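Local coordinates for protein alpha-1,3-glucanase (Paenibacillus glycanilyticus, PDB 6K0P) that hydrolyses the alpha-1,3-glucosidic bonds of alpha-1,3-glucan as a family 87 glycoside hydrolase, here in an engineered form bound to nigerose, at residues K224-G229 against G256-A261; N291-V296 against S316-K321; T208-Y213 against A231-G236; N346-G351 against N377-N382. The protein carries 1 engineered substitution. One frame throughout, in Å; residues are numbered along the deposited sequence.

Contact 1 of 4, residues K224-G229 against G256-A261; sequences KIFLYG and GFNISA. With SO4 (sulfate ion), chain G.
F226 and N258 sit beside each other on one surface of two paired strands, pointing the same way, with ring and amide planes only 23° apart. The CB of N258 lies over a face of the F226 ring, 3.8 Å from its centroid, in a CH-pi contact offset toward the rim. With CG of N258 turned anti to the backbone N (chi1 -173°), the amide runs on from CB past the CE2 edge of the ring, N258 CG 3.3 Å from F226 CE2. The OG of S260 approaches that ring near its plane, at the edge. On the same surface the K224 chain bends at its second torsion and brings NZ 3.1 Å from F257 O, above the carbonyl plane; D289, by a salt bridge, and the carbonyl of K286 also hold the ammonium. This is the parallel pairing of successive coils in a beta-helix of the pectate lyase-like kind, with I225 N to G256 O, at 2.7 Å, the first of four backbone bonds running in register. The reverse surface faces the apolar interior. There I225 lies alongside F257, its CB 3.8 Å from F257 CD1, while L227 CD2 comes to that ring obliquely and L227 CD1 meets I259 CG1 at 4.1 Å. Helix 196-204 packs against I225. Past the strand's end, A261 N donates to O2 of a sulfate, probably from the crystallisation liquor, at 2.8 Å.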
loop_
_atom_site.group_PDB
_atom_site.type_symbol
_atom_site.label_atom_id
_atom_site.label_comp_id
_atom_site.label_asym_id
_atom_site.label_seq_id
_atom_site.Cartn_x
_atom_site.Cartn_y
_atom_site.Cartn_z
ATOM N N LYS A 224 -16.036 -17.014 -7.239
ATOM C CA LYS A 224 -14.706 -17.117 -7.820
ATOM C C LYS A 224 -14.843 -17.631 -9.246
ATOM O O LYS A 224 -15.428 -18.694 -9.485
ATOM C CB LYS A 224 -13.847 -18.043 -6.964
ATOM C CG LYS A 224 -13.126 -17.307 -5.870
ATOM C CD LYS A 224 -11.952 -16.520 -6.454
ATOM C CE LYS A 224 -11.555 -15.401 -5.519
ATOM N NZ LYS A 224 -10.234 -14.870 -5.928
ATOM N N ILE A 225 -14.330 -16.861 -10.195
ATOM C CA ILE A 225 -14.447 -17.167 -11.613
ATOM C C ILE A 225 -13.167 -17.867 -12.047
ATOM O O ILE A 225 -12.075 -17.280 -12.000
ATOM C CB ILE A 225 -14.714 -15.890 -12.421
ATOM C CG1 ILE A 225 -16.091 -15.335 -12.050
ATOM C CG2 ILE A 225 -14.669 -16.190 -13.902
ATOM C CD1 ILE A 225 -16.309 -13.897 -12.466
ATOM N N PHE A 226 -13.294 -19.128 -12.472
ATOM C CA PHE A 226 -12.134 -19.954 -12.770
ATOM C C PHE A 226 -11.718 -19.818 -14.227
ATOM O O PHE A 226 -12.558 -19.876 -15.140
ATOM C CB PHE A 226 -12.394 -21.416 -12.396
ATOM C CG PHE A 226 -12.251 -21.662 -10.931
ATOM C CD1 PHE A 226 -13.303 -21.396 -10.072
ATOM C CD2 PHE A 226 -11.038 -22.075 -10.397
ATOM C CE1 PHE A 226 -13.170 -21.575 -8.705
ATOM C CE2 PHE A 226 -10.894 -22.263 -9.041
ATOM C CZ PHE A 226 -11.959 -22.002 -8.183
ATOM N N LEU A 227 -10.420 -19.624 -14.435
ATOM C CA LEU A 227 -9.833 -19.553 -15.763
ATOM C C LEU A 227 -9.073 -20.849 -15.974
ATOM O O LEU A 227 -8.204 -21.203 -15.168
ATOM C CB LEU A 227 -8.894 -18.350 -15.900
ATOM C CG LEU A 227 -9.497 -16.981 -15.564
ATOM C CD1 LEU A 227 -8.546 -15.859 -16.020
ATOM C CD2 LEU A 227 -10.860 -16.825 -16.199
ATOM N N TYR A 228 -9.436 -21.570 -17.025
ATOM C CA TYR A 228 -8.839 -22.862 -17.338
ATOM C C TYR A 228 -8.997 -23.086 -18.837
ATOM O O TYR A 228 -9.432 -22.190 -19.569
ATOM C CB TYR A 228 -9.434 -23.979 -16.462
ATOM C CG TYR A 228 -10.933 -24.169 -16.601
ATOM C CD1 TYR A 228 -11.825 -23.305 -15.977
ATOM C CD2 TYR A 228 -11.455 -25.220 -17.346
ATOM C CE1 TYR A 228 -13.202 -23.476 -16.102
ATOM C CE2 TYR A 228 -12.826 -25.407 -17.468
ATOM C CZ TYR A 228 -13.692 -24.534 -16.846
ATOM O OH TYR A 228 -15.050 -24.705 -16.957
ATOM N N GLY A 229 -8.637 -24.281 -19.300
ATOM C CA GLY A 229 -8.662 -24.567 -20.722
ATOM C C GLY A 229 -7.380 -24.129 -21.399
ATOM O O GLY A 229 -6.582 -24.962 -21.838
ATOM N N GLY A 256 -13.967 -13.063 -7.369
ATOM C CA GLY A 256 -12.899 -12.600 -8.228
ATOM C C GLY A 256 -12.516 -13.671 -9.220
ATOM O O GLY A 256 -13.394 -14.357 -9.747
ATOM N N PHE A 257 -11.221 -13.828 -9.475
ATOM C CA PHE A 257 -10.729 -14.813 -10.428
ATOM C C PHE A 257 -9.809 -15.806 -9.738
ATOM O O PHE A 257 -9.146 -15.489 -8.746
ATOM C CB PHE A 257 -9.972 -14.144 -11.585
ATOM C CG PHE A 257 -10.852 -13.288 -12.453
ATOM C CD1 PHE A 257 -11.696 -13.857 -13.390
ATOM C CD2 PHE A 257 -10.859 -11.911 -12.294
ATOM C CE1 PHE A 257 -12.526 -13.066 -14.166
ATOM C CE2 PHE A 257 -11.674 -11.118 -13.071
ATOM C CZ PHE A 257 -12.510 -11.692 -14.008
ATOM N N ASN A 258 -9.788 -17.027 -10.268
ATOM C CA ASN A 258 -8.857 -18.050 -9.822
ATOM C C ASN A 258 -8.298 -18.708 -11.075
ATOM O O ASN A 258 -9.053 -19.291 -11.860
ATOM C CB ASN A 258 -9.559 -19.071 -8.911
ATOM C CG ASN A 258 -8.593 -20.061 -8.278
ATOM O OD1 ASN A 258 -7.644 -20.506 -8.919
ATOM N ND2 ASN A 258 -8.840 -20.422 -7.016
ATOM N N ILE A 259 -6.992 -18.575 -11.280
ATOM C CA ILE A 259 -6.332 -18.958 -12.524
ATOM C C ILE A 259 -5.695 -20.331 -12.331
ATOM O O ILE A 259 -4.704 -20.467 -11.605
ATOM C CB ILE A 259 -5.284 -17.914 -12.930
ATOM C CG1 ILE A 259 -5.908 -16.508 -12.938
ATOM C CG2 ILE A 259 -4.687 -18.270 -14.299
ATOM C CD1 ILE A 259 -4.932 -15.393 -13.309
ATOM N N SER A 260 -6.272 -21.347 -12.969
ATOM C CA SER A 260 -5.718 -22.693 -12.945
ATOM C C SER A 260 -4.505 -22.786 -13.869
ATOM O O SER A 260 -4.286 -21.936 -14.734
ATOM C CB SER A 260 -6.778 -23.702 -13.381
ATOM O OG SER A 260 -7.910 -23.636 -12.522
ATOM N N ALA A 261 -3.715 -23.856 -13.687
ATOM C CA ALA A 261 -2.467 -23.995 -14.433
ATOM C C ALA A 261 -2.697 -23.954 -15.941
ATOM O O ALA A 261 -1.885 -23.389 -16.686
ATOM C CB ALA A 261 -1.751 -25.282 -14.028
HETATM S S SO4 G . -4.450 -26.554 -11.118
HETATM O O1 SO4 G . -5.442 -26.709 -10.056
HETATM O O2 SO4 G . -4.012 -25.158 -11.173
HETATM O O3 SO4 G . -3.297 -27.404 -10.827
HETATM O O4 SO4 G . -5.039 -26.968 -12.393
#

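Contact 2 of 4, residues N291-V296 against S316-K321; sequences NGMQNV and SYNTFK
N318 joins the two segments through both ends of its side-chain amide. Its OD1 receives V296 N at 2.9 Å, in the carbonyl plane and on a lone pair, while its ND2 donates to M293 O at 3.1 Å from above that carbonyl. M293 O is thus shared, for S316 N reaches it too, nearly straight down the C=O direction. T319 N to V296 O, 2.8 Å, begins the regular strand pairing, and the bond from N295 N to S316 O is weak.

Water adds to these direct links: one molecule bridges Q294 NE2 and S316 OG, the latter also held by S340 N. Q294 NE2 donates in its own amide plane to G292 O, which fixes the rotation of the amide, and OE1 rests at the edge of the Y317 ring, 3.6 Å from CD2.

Apolar contact is slighter. With CG of M293 between the backbone N and carbonyl carbon (chi1 79°), the extended chain carries CE to 3.9 Å from F320 CZ.

N295 and Y317 both have positive phi, as at a corner of successive beta-helix coils. The chemistry implies a turn held by polar bonds: a buried asparagine satisfies backbone groups that strand pairing does not.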
loop_
_atom_site.group_PDB
_atom_site.type_symbol
_atom_site.label_atom_id
_atom_site.label_comp_id
_atom_site.label_asym_id
_atom_site.label_seq_id
_atom_site.Cartn_x
_atom_site.Cartn_y
_atom_site.Cartn_z
ATOM N N ASN A 291 -2.305 -19.919 -7.535
ATOM C CA ASN A 291 -1.200 -20.615 -6.892
ATOM C C ASN A 291 -0.336 -21.290 -7.946
ATOM O O ASN A 291 -0.829 -22.052 -8.784
ATOM C CB ASN A 291 -1.731 -21.647 -5.898
ATOM C CG ASN A 291 -2.246 -21.010 -4.617
ATOM O OD1 ASN A 291 -1.866 -19.891 -4.268
ATOM N ND2 ASN A 291 -3.115 -21.725 -3.911
ATOM N N GLY A 292 0.958 -20.979 -7.914
ATOM C CA GLY A 292 1.890 -21.510 -8.885
ATOM C C GLY A 292 1.779 -20.933 -10.277
ATOM O O GLY A 292 2.426 -21.450 -11.192
ATOM N N MET A 293 0.988 -19.877 -10.478
ATOM C CA MET A 293 0.754 -19.390 -11.831
ATOM C C MET A 293 2.031 -18.852 -12.468
ATOM O O MET A 293 2.945 -18.367 -11.788
ATOM C CB MET A 293 -0.351 -18.329 -11.869
ATOM C CG MET A 293 0.090 -16.937 -11.444
ATOM S SD MET A 293 -1.335 -15.830 -11.367
ATOM C CE MET A 293 -0.520 -14.239 -11.188
ATOM N N GLN A 294 2.078 -18.938 -13.797
ATOM C CA GLN A 294 3.233 -18.544 -14.587
ATOM C C GLN A 294 2.774 -17.667 -15.737
ATOM O O GLN A 294 1.702 -17.897 -16.306
ATOM C CB GLN A 294 3.961 -19.782 -15.173
ATOM C CG GLN A 294 4.225 -20.907 -14.152
ATOM C CD GLN A 294 5.445 -20.653 -13.272
ATOM O OE1 GLN A 294 6.544 -20.384 -13.773
ATOM N NE2 GLN A 294 5.257 -20.759 -11.955
ATOM N N ASN A 295 3.582 -16.658 -16.068
ATOM C CA ASN A 295 3.426 -15.882 -17.301
ATOM C C ASN A 295 2.100 -15.120 -17.374
ATOM O O ASN A 295 1.621 -14.810 -18.469
ATOM C CB ASN A 295 3.621 -16.750 -18.551
ATOM C CG ASN A 295 4.983 -17.403 -18.594
ATOM O OD1 ASN A 295 5.100 -18.631 -18.551
ATOM N ND2 ASN A 295 6.021 -16.590 -18.671
ATOM N N VAL A 296 1.502 -14.799 -16.229
ATOM C CA VAL A 296 0.224 -14.088 -16.184
ATOM C C VAL A 296 0.497 -12.593 -16.087
ATOM O O VAL A 296 1.423 -12.167 -15.388
ATOM C CB VAL A 296 -0.625 -14.585 -14.993
ATOM C CG1 VAL A 296 -1.842 -13.685 -14.754
ATOM C CG2 VAL A 296 -1.066 -16.041 -15.214
ATOM N N SER A 316 5.701 -17.524 -10.729
ATOM C CA SER A 316 6.893 -17.000 -11.374
ATOM C C SER A 316 6.601 -16.430 -12.752
ATOM O O SER A 316 5.637 -16.824 -13.423
ATOM C CB SER A 316 7.978 -18.085 -11.466
ATOM O OG SER A 316 8.408 -18.417 -10.156
ATOM N N TYR A 317 7.449 -15.485 -13.164
ATOM C CA TYR A 317 7.406 -14.917 -14.514
ATOM C C TYR A 317 6.108 -14.161 -14.776
ATOM O O TYR A 317 5.650 -14.069 -15.920
ATOM C CB TYR A 317 7.650 -15.970 -15.606
ATOM C CG TYR A 317 8.941 -16.729 -15.442
ATOM C CD1 TYR A 317 10.140 -16.179 -15.869
ATOM C CD2 TYR A 317 8.962 -17.989 -14.848
ATOM C CE1 TYR A 317 11.329 -16.871 -15.725
ATOM C CE2 TYR A 317 10.150 -18.684 -14.690
ATOM C CZ TYR A 317 11.321 -18.114 -15.132
ATOM O OH TYR A 317 12.503 -18.806 -14.983
ATOM N N ASN A 318 5.500 -13.619 -13.730
ATOM C CA ASN A 318 4.266 -12.859 -13.864
ATOM C C ASN A 318 4.562 -11.369 -13.896
ATOM O O ASN A 318 5.627 -10.910 -13.476
ATOM C CB ASN A 318 3.311 -13.185 -12.714
ATOM C CG ASN A 318 3.032 -14.662 -12.618
ATOM O OD1 ASN A 318 2.391 -15.233 -13.503
ATOM N ND2 ASN A 318 3.538 -15.301 -11.571
ATOM N N THR A 319 3.595 -10.608 -14.402
ATOM C CA THR A 319 3.732 -9.163 -14.545
ATOM C C THR A 319 2.501 -8.505 -13.946
ATOM O O THR A 319 1.378 -8.782 -14.379
ATOM C CB THR A 319 3.888 -8.765 -16.014
ATOM O OG1 THR A 319 5.095 -9.339 -16.537
ATOM C CG2 THR A 319 3.955 -7.247 -16.158
ATOM N N PHE A 320 2.712 -7.667 -12.934
ATOM C CA PHE A 320 1.678 -6.797 -12.381
ATOM C C PHE A 320 2.133 -5.379 -12.689
ATOM O O PHE A 320 3.146 -4.928 -12.153
ATOM C CB PHE A 320 1.555 -7.007 -10.872
ATOM C CG PHE A 320 0.826 -8.263 -10.494
ATOM C CD1 PHE A 320 1.464 -9.495 -10.565
ATOM C CD2 PHE A 320 -0.501 -8.221 -10.081
ATOM C CE1 PHE A 320 0.793 -10.664 -10.221
ATOM C CE2 PHE A 320 -1.177 -9.389 -9.734
ATOM C CZ PHE A 320 -0.529 -10.608 -9.806
ATOM N N LYS A 321 1.398 -4.680 -13.553
ATOM C CA LYS A 321 1.847 -3.392 -14.061
ATOM C C LYS A 321 0.689 -2.408 -14.118
ATOM O O LYS A 321 -0.423 -2.775 -14.501
ATOM C CB LYS A 321 2.463 -3.564 -15.463
ATOM C CG LYS A 321 2.971 -2.313 -16.149
ATOM C CD LYS A 321 3.428 -2.682 -17.565
ATOM C CE LYS A 321 4.060 -1.502 -18.279
ATOM N NZ LYS A 321 4.460 -1.868 -19.663
HETATM O O HOH W 1 7.497 -20.887 -9.992
HETATM O O HOH W 2 6.141 -14.246 -19.347
#

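Contact 3 of 4, residues T208-Y213 against A231-G236; sequences TKKGIY and ATEIVG
E233 lies alongside K210, the two side chains pointing the same way at the start of a parallel strand pair in the first coils of the beta-helix, the pectate lyase-like fold of this catalytic domain. Their contact is mainly one of K210's methylene chain with the carboxylate: K210 CD is 3.6 Å from E233 OE2. The charged atoms themselves stay apart, NZ and OE2 at 4.7 Å, joined by a water that accepts from the first and donates to the second. The other carboxylate oxygen, OE1, is bonded to the hydroxyl of Y187, so each carboxylate oxygen has a polar partner. E233 also contributes its backbone: its N donates to K210 O on a lone pair at 3.2 Å, and its O receives I212 N at 2.9 Å. G211, between K210 and I212, turns its CA-H to the same E233 O.

I212 belongs to the opposite, inward surface. Its CG1 occupies the crowded position between N and carbonyl carbon (chi1 68°), which swings the branch toward the neighbouring strand, to 4.0 Å from I234 CG1. The two isoleucines run side by side, and helix 196-204, at this end of the coil stack, packs on I212 through A199. Where the two segments enter the pairing, a second water donates both to K210 O, at 2.6 Å, and to A231 O, at 2.8 Å.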
loop_
_atom_site.group_PDB
_atom_site.type_symbol
_atom_site.label_atom_id
_atom_site.label_comp_id
_atom_site.label_asym_id
_atom_site.label_seq_id
_atom_site.Cartn_x
_atom_site.Cartn_y
_atom_site.Cartn_z
ATOM N N THR A 208 -11.161 -20.097 -31.866
ATOM C CA THR A 208 -10.866 -18.834 -32.523
ATOM C C THR A 208 -10.966 -17.638 -31.584
ATOM O O THR A 208 -10.587 -16.530 -31.981
ATOM C CB THR A 208 -11.798 -18.629 -33.716
ATOM O OG1 THR A 208 -13.118 -18.325 -33.250
ATOM C CG2 THR A 208 -11.832 -19.889 -34.584
ATOM N N LYS A 209 -11.452 -17.825 -30.356
ATOM C CA LYS A 209 -11.585 -16.710 -29.427
ATOM C C LYS A 209 -10.296 -16.521 -28.641
ATOM O O LYS A 209 -9.632 -17.490 -28.265
ATOM C CB LYS A 209 -12.747 -16.922 -28.455
ATOM C CG LYS A 209 -14.081 -17.199 -29.122
ATOM C CD LYS A 209 -14.536 -16.057 -30.002
ATOM C CE LYS A 209 -15.872 -16.423 -30.634
ATOM N NZ LYS A 209 -16.189 -15.576 -31.806
ATOM N N LYS A 210 -9.946 -15.256 -28.399
ATOM C CA LYS A 210 -8.803 -14.910 -27.563
ATOM C C LYS A 210 -9.180 -14.692 -26.108
ATOM O O LYS A 210 -8.307 -14.764 -25.234
ATOM C CB LYS A 210 -8.162 -13.614 -28.070
ATOM C CG LYS A 210 -7.551 -13.720 -29.455
ATOM C CD LYS A 210 -6.347 -12.798 -29.551
ATOM C CE LYS A 210 -6.370 -11.972 -30.817
ATOM N NZ LYS A 210 -5.766 -10.626 -30.597
ATOM N N GLY A 211 -10.446 -14.406 -25.830
ATOM C CA GLY A 211 -10.851 -14.139 -24.459
ATOM C C GLY A 211 -12.231 -13.532 -24.415
ATOM O O GLY A 211 -13.085 -13.821 -25.267
ATOM N N ILE A 212 -12.444 -12.692 -23.402
ATOM C CA ILE A 212 -13.717 -12.014 -23.210
ATOM C C ILE A 212 -13.484 -10.520 -23.069
ATOM O O ILE A 212 -12.401 -10.070 -22.676
ATOM C CB ILE A 212 -14.518 -12.552 -22.003
ATOM C CG1 ILE A 212 -13.830 -12.208 -20.677
ATOM C CG2 ILE A 212 -14.747 -14.052 -22.142
ATOM C CD1 ILE A 212 -14.726 -12.436 -19.441
ATOM N N TYR A 213 -14.513 -9.756 -23.414
ATOM C CA TYR A 213 -14.540 -8.315 -23.231
ATOM C C TYR A 213 -15.657 -7.990 -22.257
ATOM O O TYR A 213 -16.781 -8.488 -22.402
ATOM C CB TYR A 213 -14.809 -7.614 -24.566
ATOM C CG TYR A 213 -15.055 -6.129 -24.439
ATOM C CD1 TYR A 213 -14.022 -5.255 -24.101
ATOM C CD2 TYR A 213 -16.323 -5.596 -24.663
ATOM C CE1 TYR A 213 -14.254 -3.887 -23.992
ATOM C CE2 TYR A 213 -16.553 -4.233 -24.568
ATOM C CZ TYR A 213 -15.522 -3.390 -24.230
ATOM O OH TYR A 213 -15.779 -2.039 -24.144
ATOM N N ALA A 231 -4.689 -20.215 -22.017
ATOM C CA ALA A 231 -4.444 -18.813 -21.700
ATOM C C ALA A 231 -5.615 -17.969 -22.186
ATOM O O ALA A 231 -6.092 -18.132 -23.312
ATOM C CB ALA A 231 -3.149 -18.346 -22.368
ATOM N N THR A 232 -6.079 -17.069 -21.321
ATOM C CA THR A 232 -7.307 -16.309 -21.525
ATOM C C THR A 232 -6.995 -14.829 -21.373
ATOM O O THR A 232 -6.259 -14.436 -20.465
ATOM C CB THR A 232 -8.306 -16.686 -20.423
ATOM O OG1 THR A 232 -8.516 -18.107 -20.427
ATOM C CG2 THR A 232 -9.640 -15.973 -20.596
ATOM N N GLU A 233 -7.551 -14.004 -22.253
ATOM C CA GLU A 233 -7.499 -12.556 -22.093
ATOM C C GLU A 233 -8.841 -12.080 -21.554
ATOM O O GLU A 233 -9.895 -12.446 -22.083
ATOM C CB GLU A 233 -7.221 -11.883 -23.434
ATOM C CG GLU A 233 -5.865 -12.210 -24.015
ATOM C CD GLU A 233 -5.631 -11.523 -25.336
ATOM O OE1 GLU A 233 -6.050 -10.356 -25.483
ATOM O OE2 GLU A 233 -5.030 -12.155 -26.232
ATOM N N ILE A 234 -8.805 -11.278 -20.492
ATOM C CA ILE A 234 -9.984 -10.611 -19.957
ATOM C C ILE A 234 -9.716 -9.119 -20.065
ATOM O O ILE A 234 -8.775 -8.612 -19.444
ATOM C CB ILE A 234 -10.268 -11.039 -18.511
ATOM C CG1 ILE A 234 -10.499 -12.551 -18.466
ATOM C CG2 ILE A 234 -11.481 -10.291 -17.943
ATOM C CD1 ILE A 234 -10.787 -13.088 -17.109
ATOM N N VAL A 235 -10.503 -8.430 -20.886
ATOM C CA VAL A 235 -10.243 -7.042 -21.260
ATOM C C VAL A 235 -11.483 -6.219 -20.946
ATOM O O VAL A 235 -12.580 -6.543 -21.415
ATOM C CB VAL A 235 -9.907 -6.921 -22.759
ATOM C CG1 VAL A 235 -9.625 -5.477 -23.120
ATOM C CG2 VAL A 235 -8.725 -7.839 -23.136
ATOM N N GLY A 236 -11.312 -5.151 -20.164
ATOM C CA GLY A 236 -12.375 -4.206 -19.902
ATOM C C GLY A 236 -12.250 -2.951 -20.752
ATOM O O GLY A 236 -11.422 -2.849 -21.661
HETATM O O HOH W 3 -6.261 -16.339 -25.449
HETATM O O HOH W 4 -4.049 -10.382 -28.243
#

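Contact 4 of 4, residues N346-G351 against N377-N382; sequences NNYARG and NLTATN
The hydroxyl of Y348 reaches T381 by way of a water that lies 2.6 Å from Y348 OH and 2.9 Å from T381 OG1; R350 NH1 also donates to Y348 OH, from its own strand. These bonds fix the position of the hydroxyl end, while contact of the ring with T379, Y348 CD2 lying 3.6 Å from T379 CG2, bears on its rotation. With CG anti to the backbone N (chi1 173°), the Y348 ring leans along the strand toward R350. The arginine passes T381 OG1 at its CG and continues beside N382, with guanidinium and amide planes 81° apart and R350 CD 3.6 Å from N382 OD1. Its charge is met by D138 and E171, both in salt bridges, which ties this face of the coils to strands 137-143 and 165-173.

Below these groups, A349 N to T379 O, at 2.8 Å, is the shortest of four backbone bonds in a parallel, in-register pair. On the reverse surface A349 and A380 both touch F357, and L378 CD2 rests 3.7 Å from N347 ND2.

N346 and N377 stand level at one end, their amides 73° apart: N346 OD1 takes N16 N and its ND2 gives to N322, while N377 OD1 is bonded to N401. Asparagines with positive phi at matching positions of neighbouring coils, some bonded to the next asparagine, recall the asparagine ladders of parallel beta-helices.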
loop_
_atom_site.group_PDB
_atom_site.type_symbol
_atom_site.label_atom_id
_atom_site.label_comp_id
_atom_site.label_asym_id
_atom_site.label_seq_id
_atom_site.Cartn_x
_atom_site.Cartn_y
_atom_site.Cartn_z
ATOM N N ASN A 346 5.333 -0.251 -11.553
ATOM C CA ASN A 346 4.468 0.894 -11.804
ATOM C C ASN A 346 3.068 0.688 -11.237
ATOM O O ASN A 346 2.064 0.917 -11.910
ATOM C CB ASN A 346 4.425 1.284 -13.286
ATOM C CG ASN A 346 4.179 2.761 -13.469
ATOM O OD1 ASN A 346 4.975 3.585 -13.016
ATOM N ND2 ASN A 346 3.063 3.113 -14.107
ATOM N N ASN A 347 3.017 0.270 -9.975
ATOM C CA ASN A 347 1.768 0.078 -9.258
ATOM C C ASN A 347 1.684 1.069 -8.107
ATOM O O ASN A 347 2.696 1.421 -7.492
ATOM C CB ASN A 347 1.676 -1.339 -8.709
ATOM C CG ASN A 347 1.765 -2.385 -9.803
ATOM O OD1 ASN A 347 0.836 -2.547 -10.587
ATOM N ND2 ASN A 347 2.885 -3.095 -9.866
ATOM N N TYR A 348 0.462 1.503 -7.825
ATOM C CA TYR A 348 0.175 2.473 -6.777
ATOM C C TYR A 348 -0.721 1.804 -5.750
ATOM O O TYR A 348 -1.759 1.235 -6.109
ATOM C CB TYR A 348 -0.557 3.690 -7.369
ATOM C CG TYR A 348 -1.054 4.678 -6.333
ATOM C CD1 TYR A 348 -2.303 4.525 -5.733
ATOM C CD2 TYR A 348 -0.289 5.780 -5.974
ATOM C CE1 TYR A 348 -2.759 5.418 -4.780
ATOM C CE2 TYR A 348 -0.737 6.684 -5.023
ATOM C CZ TYR A 348 -1.976 6.499 -4.434
ATOM O OH TYR A 348 -2.432 7.395 -3.482
ATOM N N ALA A 349 -0.328 1.882 -4.477
ATOM C CA ALA A 349 -1.129 1.357 -3.382
ATOM C C ALA A 349 -1.368 2.459 -2.365
ATOM O O ALA A 349 -0.444 3.197 -2.011
ATOM C CB ALA A 349 -0.432 0.185 -2.683
ATOM N N ARG A 350 -2.612 2.568 -1.902
ATOM C CA ARG A 350 -2.939 3.468 -0.800
ATOM C C ARG A 350 -3.943 2.766 0.101
ATOM O O ARG A 350 -4.944 2.229 -0.382
ATOM C CB ARG A 350 -3.537 4.792 -1.299
ATOM C CG ARG A 350 -3.855 5.755 -0.151
ATOM C CD ARG A 350 -4.373 7.086 -0.665
ATOM N NE ARG A 350 -5.746 7.033 -1.184
ATOM C CZ ARG A 350 -6.120 7.486 -2.383
ATOM N NH1 ARG A 350 -5.230 8.012 -3.228
ATOM N NH2 ARG A 350 -7.397 7.436 -2.735
ATOM N N GLY A 351 -3.690 2.773 1.405
ATOM C CA GLY A 351 -4.633 2.172 2.328
ATOM C C GLY A 351 -4.634 0.658 2.408
ATOM O O GLY A 351 -5.675 0.064 2.718
ATOM N N ASN A 377 9.324 1.121 -9.515
ATOM C CA ASN A 377 8.400 2.228 -9.747
ATOM C C ASN A 377 7.103 2.013 -8.970
ATOM O O ASN A 377 6.005 2.005 -9.525
ATOM C CB ASN A 377 8.135 2.423 -11.248
ATOM C CG ASN A 377 9.415 2.524 -12.061
ATOM O OD1 ASN A 377 10.277 3.352 -11.770
ATOM N ND2 ASN A 377 9.549 1.677 -13.074
ATOM N N LEU A 378 7.245 1.831 -7.661
ATOM C CA LEU A 378 6.115 1.486 -6.809
ATOM C C LEU A 378 5.849 2.598 -5.808
ATOM O O LEU A 378 6.786 3.173 -5.236
ATOM C CB LEU A 378 6.381 0.185 -6.048
ATOM C CG LEU A 378 6.655 -1.071 -6.880
ATOM C CD1 LEU A 378 6.818 -2.282 -5.957
ATOM C CD2 LEU A 378 5.529 -1.323 -7.887
ATOM N N THR A 379 4.570 2.893 -5.586
ATOM C CA THR A 379 4.151 3.839 -4.564
ATOM C C THR A 379 3.245 3.120 -3.581
ATOM O O THR A 379 2.339 2.385 -3.988
ATOM C CB THR A 379 3.412 5.012 -5.205
ATOM O OG1 THR A 379 4.345 5.771 -5.983
ATOM C CG2 THR A 379 2.760 5.901 -4.142
ATOM N N ALA A 380 3.499 3.313 -2.286
ATOM C CA ALA A 380 2.658 2.740 -1.237
ATOM C C ALA A 380 2.517 3.768 -0.126
ATOM O O ALA A 380 3.504 4.109 0.531
ATOM C CB ALA A 380 3.251 1.433 -0.710
ATOM N N THR A 381 1.299 4.266 0.086
ATOM C CA THR A 381 1.069 5.333 1.054
ATOM C C THR A 381 -0.118 4.970 1.937
ATOM O O THR A 381 -0.915 4.093 1.605
ATOM C CB THR A 381 0.770 6.664 0.367
ATOM O OG1 THR A 381 -0.415 6.527 -0.425
ATOM C CG2 THR A 381 1.939 7.088 -0.528
ATOM N N ASN A 382 -0.245 5.671 3.063
ATOM C CA ASN A 382 -1.340 5.420 3.998
ATOM C C ASN A 382 -1.442 3.930 4.315
ATOM O O ASN A 382 -2.497 3.303 4.169
ATOM C CB ASN A 382 -2.670 5.956 3.461
ATOM C CG ASN A 382 -2.754 7.466 3.490
ATOM O OD1 ASN A 382 -2.976 8.094 2.460
ATOM N ND2 ASN A 382 -2.603 8.063 4.675
HETATM O O HOH W 5 -0.721 8.825 -2.117
#

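How the contacts relate
All four contacts join successive coils of one parallel beta-helix, in which the chain passes contact 3 and contact 1 interleaved, then contact 2, then contact 4. Contact 4 is the most central, its centre about 5 Å from the centre of the chain, and has no exposed residue; the others lie nearer the end of the helix, contact 3 largely buried, contacts 1 and 2 only partly so. Contacts 1 and 3 share an apolar interior, I234 packing on F257 and L227, and I259 of contact 1 carries that core on to M293 and V296 of contact 2. Contact 2 is a polar corner, the rest parallel strand pairs; F320 O and N347 ND2, 2.9 Å apart, probably bond contacts 2 and 4.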